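Local coordinates for protein ECL CdiI (Enterobacter cloacae subsp. cloacae, PDB 4NTQ) that serves as the immunity protein of a contact-dependent growth inhibition system, binding the CdiA ribosomal RNase toxin and probably shielding the producing cell from it, at residues 50-55 / 60-65; 81-86 / 90-95. All coordinates share one frame; numbering follows the deposited sequence.

Interactions 1 and 2 lie in series along the chain, with centres about 10 Å apart, and both reach the same four-stranded antiparallel sheet. In interaction 1, helix 41-58 packs on strand 61-65, which is outermost in the sheet within this chain. Interaction 2 joins the next two strands, 76-85 and 88-97, as a hairpin. The two touch through backbone pairing: Ser62 N lies 2.9 Å from Leu82 O, a probable hydrogen bond. Helix 41-58 is thus tied through strand 61-65 to the hairpin of the same sheet. Residues 90-95 also meet the toxin: the Asn93 side chain and the Val95 backbone hydrogen-bond to the CdiA chain.

Interaction 1. Residues 50-55 / 60-65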
# COMPACT_ATOMS: atom_id res chain seq x y z
N LYS B 50 10.06 2.39 -13.75
CA LYS B 50 10.64 1.09 -14.11
C LYS B 50 9.59 0.00 -14.05
O LYS B 50 9.47 -0.80 -14.97
CB LYS B 50 11.79 0.73 -13.17
CG LYS B 50 13.08 1.51 -13.41
CD LYS B 50 14.20 1.02 -12.49
CE LYS B 50 15.50 1.76 -12.74
NZ LYS B 50 16.48 1.58 -11.62
N SER B 51 8.81 0.01 -12.97
CA SER B 51 7.79 -1.02 -12.74
C SER B 51 6.69 -0.97 -13.80
O SER B 51 6.20 -2.01 -14.24
CB SER B 51 7.20 -0.85 -11.34
OG SER B 51 6.20 -1.81 -11.09
N LEU B 52 6.32 0.24 -14.21
CA LEU B 52 5.33 0.44 -15.24
C LEU B 52 5.87 -0.03 -16.61
O LEU B 52 5.19 -0.76 -17.34
CB LEU B 52 4.91 1.91 -15.28
CG LEU B 52 4.02 2.31 -14.09
CD1 LEU B 52 3.90 3.82 -13.96
CD2 LEU B 52 2.63 1.68 -14.20
N GLY B 53 7.10 0.36 -16.93
CA GLY B 53 7.79 -0.17 -18.10
C GLY B 53 7.74 -1.69 -18.20
O GLY B 53 7.31 -2.22 -19.22
N GLU B 54 8.16 -2.40 -17.15
CA GLU B 54 8.14 -3.87 -17.16
C GLU B 54 6.73 -4.39 -17.40
O GLU B 54 6.51 -5.17 -18.33
CB GLU B 54 8.66 -4.46 -15.85
CG GLU B 54 10.03 -3.98 -15.40
CD GLU B 54 10.40 -4.52 -14.03
OE1 GLU B 54 9.61 -5.32 -13.48
OE2 GLU B 54 11.46 -4.13 -13.49
N GLY B 55 5.79 -3.97 -16.56
CA GLY B 55 4.42 -4.46 -16.65
C GLY B 55 3.76 -4.13 -17.98
O GLY B 55 3.17 -4.99 -18.62
N THR B 60 1.74 -7.93 -17.92
CA THR B 60 1.57 -8.77 -16.73
C THR B 60 1.07 -7.91 -15.57
O THR B 60 -0.12 -7.63 -15.46
CB THR B 60 2.87 -9.46 -16.37
OG1 THR B 60 3.92 -8.48 -16.33
CG2 THR B 60 3.21 -10.52 -17.42
N HIS B 61 1.99 -7.45 -14.73
CA HIS B 61 1.61 -6.56 -13.64
C HIS B 61 2.68 -5.53 -13.34
O HIS B 61 3.84 -5.69 -13.70
CB HIS B 61 1.28 -7.35 -12.37
CG HIS B 61 2.35 -8.31 -11.95
ND1 HIS B 61 2.29 -9.66 -12.24
CD2 HIS B 61 3.50 -8.12 -11.26
CE1 HIS B 61 3.37 -10.26 -11.75
NE2 HIS B 61 4.12 -9.35 -11.16
N SER B 62 2.27 -4.45 -12.66
CA SER B 62 3.18 -3.40 -12.21
C SER B 62 2.92 -3.06 -10.75
O SER B 62 1.85 -2.53 -10.41
CB SER B 62 3.01 -2.14 -13.05
OG SER B 62 3.65 -2.28 -14.30
N ALA B 63 3.87 -3.37 -9.89
CA ALA B 63 3.70 -3.05 -8.49
C ALA B 63 4.29 -1.69 -8.23
O ALA B 63 5.48 -1.46 -8.53
CB ALA B 63 4.38 -4.08 -7.63
N LEU B 64 3.47 -0.79 -7.67
CA LEU B 64 3.87 0.57 -7.32
C LEU B 64 3.98 0.69 -5.81
O LEU B 64 2.96 0.78 -5.12
CB LEU B 64 2.83 1.59 -7.78
CG LEU B 64 2.40 1.55 -9.24
CD1 LEU B 64 1.31 2.59 -9.52
CD2 LEU B 64 3.58 1.78 -10.15
N ALA B 65 5.21 0.73 -5.28
CA ALA B 65 5.41 0.84 -3.84
C ALA B 65 5.04 2.23 -3.33
O ALA B 65 5.37 3.24 -3.96
CB ALA B 65 6.86 0.54 -3.48
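Ser51 and Ser62 join the helix to the strand through an exchange of hydroxyl-carbonyl bonds. Ser62 OG donates to Ser51 O over 2.6 Å, approaching from above the carbonyl plane, 42° out of it. The same oxygen takes the helical bond from Gly55 N at 3.1 Å on the opposite face, so a main-chain acceptor already used by the helix is gripped a second time. In return, Ser51 OG donates to Ala63 O at 2.7 Å; with this hydroxyl swung anti to the backbone N (chi1 179°), it comes down onto the strand, again above the carbonyl plane. Having no side chain, Gly55 lets the strand come close: its CA lies 3.2 Å from His61 O and near Ser62 OG. The arrangement is that of a helix turning back into a strand: helix 41-58 runs antiparallel (169°) to strand 61-65, the outermost strand of its sheet in this chain, and packs along its outer edge, the side not paired with strand 76-85. Near the turn, Thr60 N makes a weak bond of 3.3 Å to Gly55 O. Beside the serines, Leu52 CG meets Leu64 CD2 at 4.0 Å, the two side chains crossing at about a right angle; helix 133-144, through Val136 and Phe139 among others, packs against Leu52. Asn110 binds both partners from outside, its ND2 bonded to Ser51 OG and Glu54 OE1 and its OD1 to Ala63 N.

Interaction 2. Residues 81-86 / 90-95; sequences VLYFED and YVQNNV
Tyr90 O is held by two groups of the facing strand. Tyr83 N donates to it at 2.7 Å, in the carbonyl plane and nearly straight (167° at the hydrogen), while Leu82 CA brings a C-H to the same oxygen at 3.3 Å. The return bond, Tyr90 N to Tyr83 O, measures 2.9 Å and is more bent. Two residues along, Val81 and Gln92 form the other hydrogen-bonded pair, with Val81 N reaching Gln92 O at 2.8 Å and Gln92 N bonding back to Val81 O. Between them, Leu82 and Val91 make the non-hydrogen-bonded pair. Their side chains lie side by side and point the same way, with Leu82 CD1 and Val91 CG1 4.0 Å apart; Val91 CG1 takes this place by standing anti to its own N (chi1 -171°). Val136 of helix 133-144 and Leu52 of helix 41-58 pack against Leu82 on this face.

The other face carries Val81, Tyr83, Tyr90 and Gln92. Here the amide of Gln92 comes up to the Tyr83 ring, CD to CE2 4.1 Å, with the planes 60° apart. Both polar ends are fixed beyond the strands, Gln92 NE2 by Thr117 O and Glu128, Tyr83 OH by Glu114 O. Toward the turn, the Glu85 carboxylate meets one side of the Tyr90 ring obliquely, CD to CE2 3.9 Å. Arg116 gathers this pair, making a salt bridge to Glu85 and a cation-pi contact with Tyr90. This is the regular register of an antiparallel beta hairpin, built from strands 76-85 and 88-97 at the middle of the four-stranded sheet, one face turned to the helices.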
# COMPACT_ATOMS: atom_id res chain seq x y z
N VAL B 81 -1.01 -2.45 -6.93
CA VAL B 81 -0.61 -3.41 -7.95
C VAL B 81 -1.54 -3.35 -9.15
O VAL B 81 -2.76 -3.47 -9.00
CB VAL B 81 -0.63 -4.83 -7.37
CG1 VAL B 81 -0.41 -5.85 -8.45
CG2 VAL B 81 0.41 -4.96 -6.26
N LEU B 82 -0.96 -3.17 -10.33
CA LEU B 82 -1.74 -3.02 -11.56
C LEU B 82 -1.66 -4.32 -12.36
O LEU B 82 -0.57 -4.84 -12.60
CB LEU B 82 -1.20 -1.87 -12.41
CG LEU B 82 -1.57 -0.43 -12.01
CD1 LEU B 82 -1.25 -0.10 -10.56
CD2 LEU B 82 -0.88 0.54 -12.92
N TYR B 83 -2.81 -4.85 -12.75
CA TYR B 83 -2.83 -6.06 -13.55
C TYR B 83 -3.41 -5.70 -14.90
O TYR B 83 -4.47 -5.12 -14.98
CB TYR B 83 -3.69 -7.14 -12.90
CG TYR B 83 -3.11 -7.79 -11.66
CD1 TYR B 83 -2.13 -8.78 -11.77
CD2 TYR B 83 -3.58 -7.46 -10.38
CE1 TYR B 83 -1.62 -9.41 -10.64
CE2 TYR B 83 -3.06 -8.09 -9.23
CZ TYR B 83 -2.08 -9.05 -9.38
OH TYR B 83 -1.56 -9.68 -8.27
N PHE B 84 -2.70 -6.03 -15.97
CA PHE B 84 -3.14 -5.66 -17.31
C PHE B 84 -3.90 -6.76 -18.04
O PHE B 84 -3.40 -7.87 -18.20
CB PHE B 84 -1.95 -5.22 -18.14
CG PHE B 84 -1.17 -4.12 -17.51
CD1 PHE B 84 -1.63 -2.81 -17.58
CD2 PHE B 84 0.01 -4.38 -16.83
CE1 PHE B 84 -0.93 -1.76 -17.00
CE2 PHE B 84 0.73 -3.34 -16.22
CZ PHE B 84 0.25 -2.02 -16.31
N GLU B 85 -5.13 -6.46 -18.46
CA GLU B 85 -5.90 -7.36 -19.32
C GLU B 85 -6.56 -6.58 -20.43
O GLU B 85 -7.56 -5.87 -20.21
CB GLU B 85 -6.96 -8.11 -18.52
CG GLU B 85 -6.38 -9.15 -17.61
CD GLU B 85 -7.44 -9.91 -16.85
OE1 GLU B 85 -8.51 -10.23 -17.44
OE2 GLU B 85 -7.20 -10.18 -15.66
N ASP B 86 -6.00 -6.73 -21.63
CA ASP B 86 -6.39 -5.94 -22.79
C ASP B 86 -6.31 -4.42 -22.54
O ASP B 86 -5.22 -3.92 -22.26
CB ASP B 86 -7.74 -6.41 -23.31
CG ASP B 86 -7.75 -7.90 -23.61
OD1 ASP B 86 -8.80 -8.55 -23.43
OD2 ASP B 86 -6.68 -8.42 -24.00
N TYR B 90 -6.74 -3.69 -13.76
CA TYR B 90 -7.24 -3.90 -12.40
C TYR B 90 -6.18 -3.46 -11.43
O TYR B 90 -4.99 -3.62 -11.68
CB TYR B 90 -7.66 -5.35 -12.15
CG TYR B 90 -8.73 -5.82 -13.11
CD1 TYR B 90 -10.08 -5.53 -12.88
CD2 TYR B 90 -8.39 -6.51 -14.27
CE1 TYR B 90 -11.06 -5.93 -13.79
CE2 TYR B 90 -9.37 -6.92 -15.18
CZ TYR B 90 -10.69 -6.62 -14.93
OH TYR B 90 -11.64 -7.02 -15.84
N VAL B 91 -6.62 -2.89 -10.31
CA VAL B 91 -5.73 -2.35 -9.32
C VAL B 91 -6.12 -2.87 -7.95
O VAL B 91 -7.29 -2.81 -7.55
CB VAL B 91 -5.77 -0.80 -9.28
CG1 VAL B 91 -4.66 -0.26 -8.39
CG2 VAL B 91 -5.67 -0.21 -10.68
N GLN B 92 -5.12 -3.36 -7.23
CA GLN B 92 -5.34 -3.92 -5.91
C GLN B 92 -4.34 -3.25 -4.99
O GLN B 92 -3.38 -2.62 -5.46
CB GLN B 92 -5.14 -5.43 -5.93
CG GLN B 92 -6.22 -6.15 -6.69
CD GLN B 92 -6.14 -7.66 -6.60
OE1 GLN B 92 -5.44 -8.22 -5.76
NE2 GLN B 92 -6.88 -8.34 -7.47
N ASN B 93 -4.56 -3.38 -3.69
CA ASN B 93 -3.74 -2.71 -2.70
C ASN B 93 -3.24 -3.81 -1.80
O ASN B 93 -4.01 -4.39 -1.04
CB ASN B 93 -4.61 -1.69 -1.93
CG ASN B 93 -3.87 -1.02 -0.76
OD1 ASN B 93 -4.50 -0.70 0.26
ND2 ASN B 93 -2.56 -0.79 -0.91
N ASN B 94 -1.96 -4.13 -1.94
CA ASN B 94 -1.41 -5.32 -1.28
C ASN B 94 -0.25 -4.95 -0.42
O ASN B 94 0.56 -4.10 -0.80
CB ASN B 94 -0.99 -6.38 -2.32
CG ASN B 94 -2.16 -6.86 -3.17
OD1 ASN B 94 -3.32 -6.72 -2.78
ND2 ASN B 94 -1.86 -7.43 -4.33
N VAL B 95 -0.18 -5.56 0.75
CA VAL B 95 0.97 -5.41 1.62
C VAL B 95 1.93 -6.55 1.34
O VAL B 95 1.54 -7.72 1.41
CB VAL B 95 0.58 -5.48 3.09
CG1 VAL B 95 1.81 -5.48 3.96
CG2 VAL B 95 -0.32 -4.33 3.45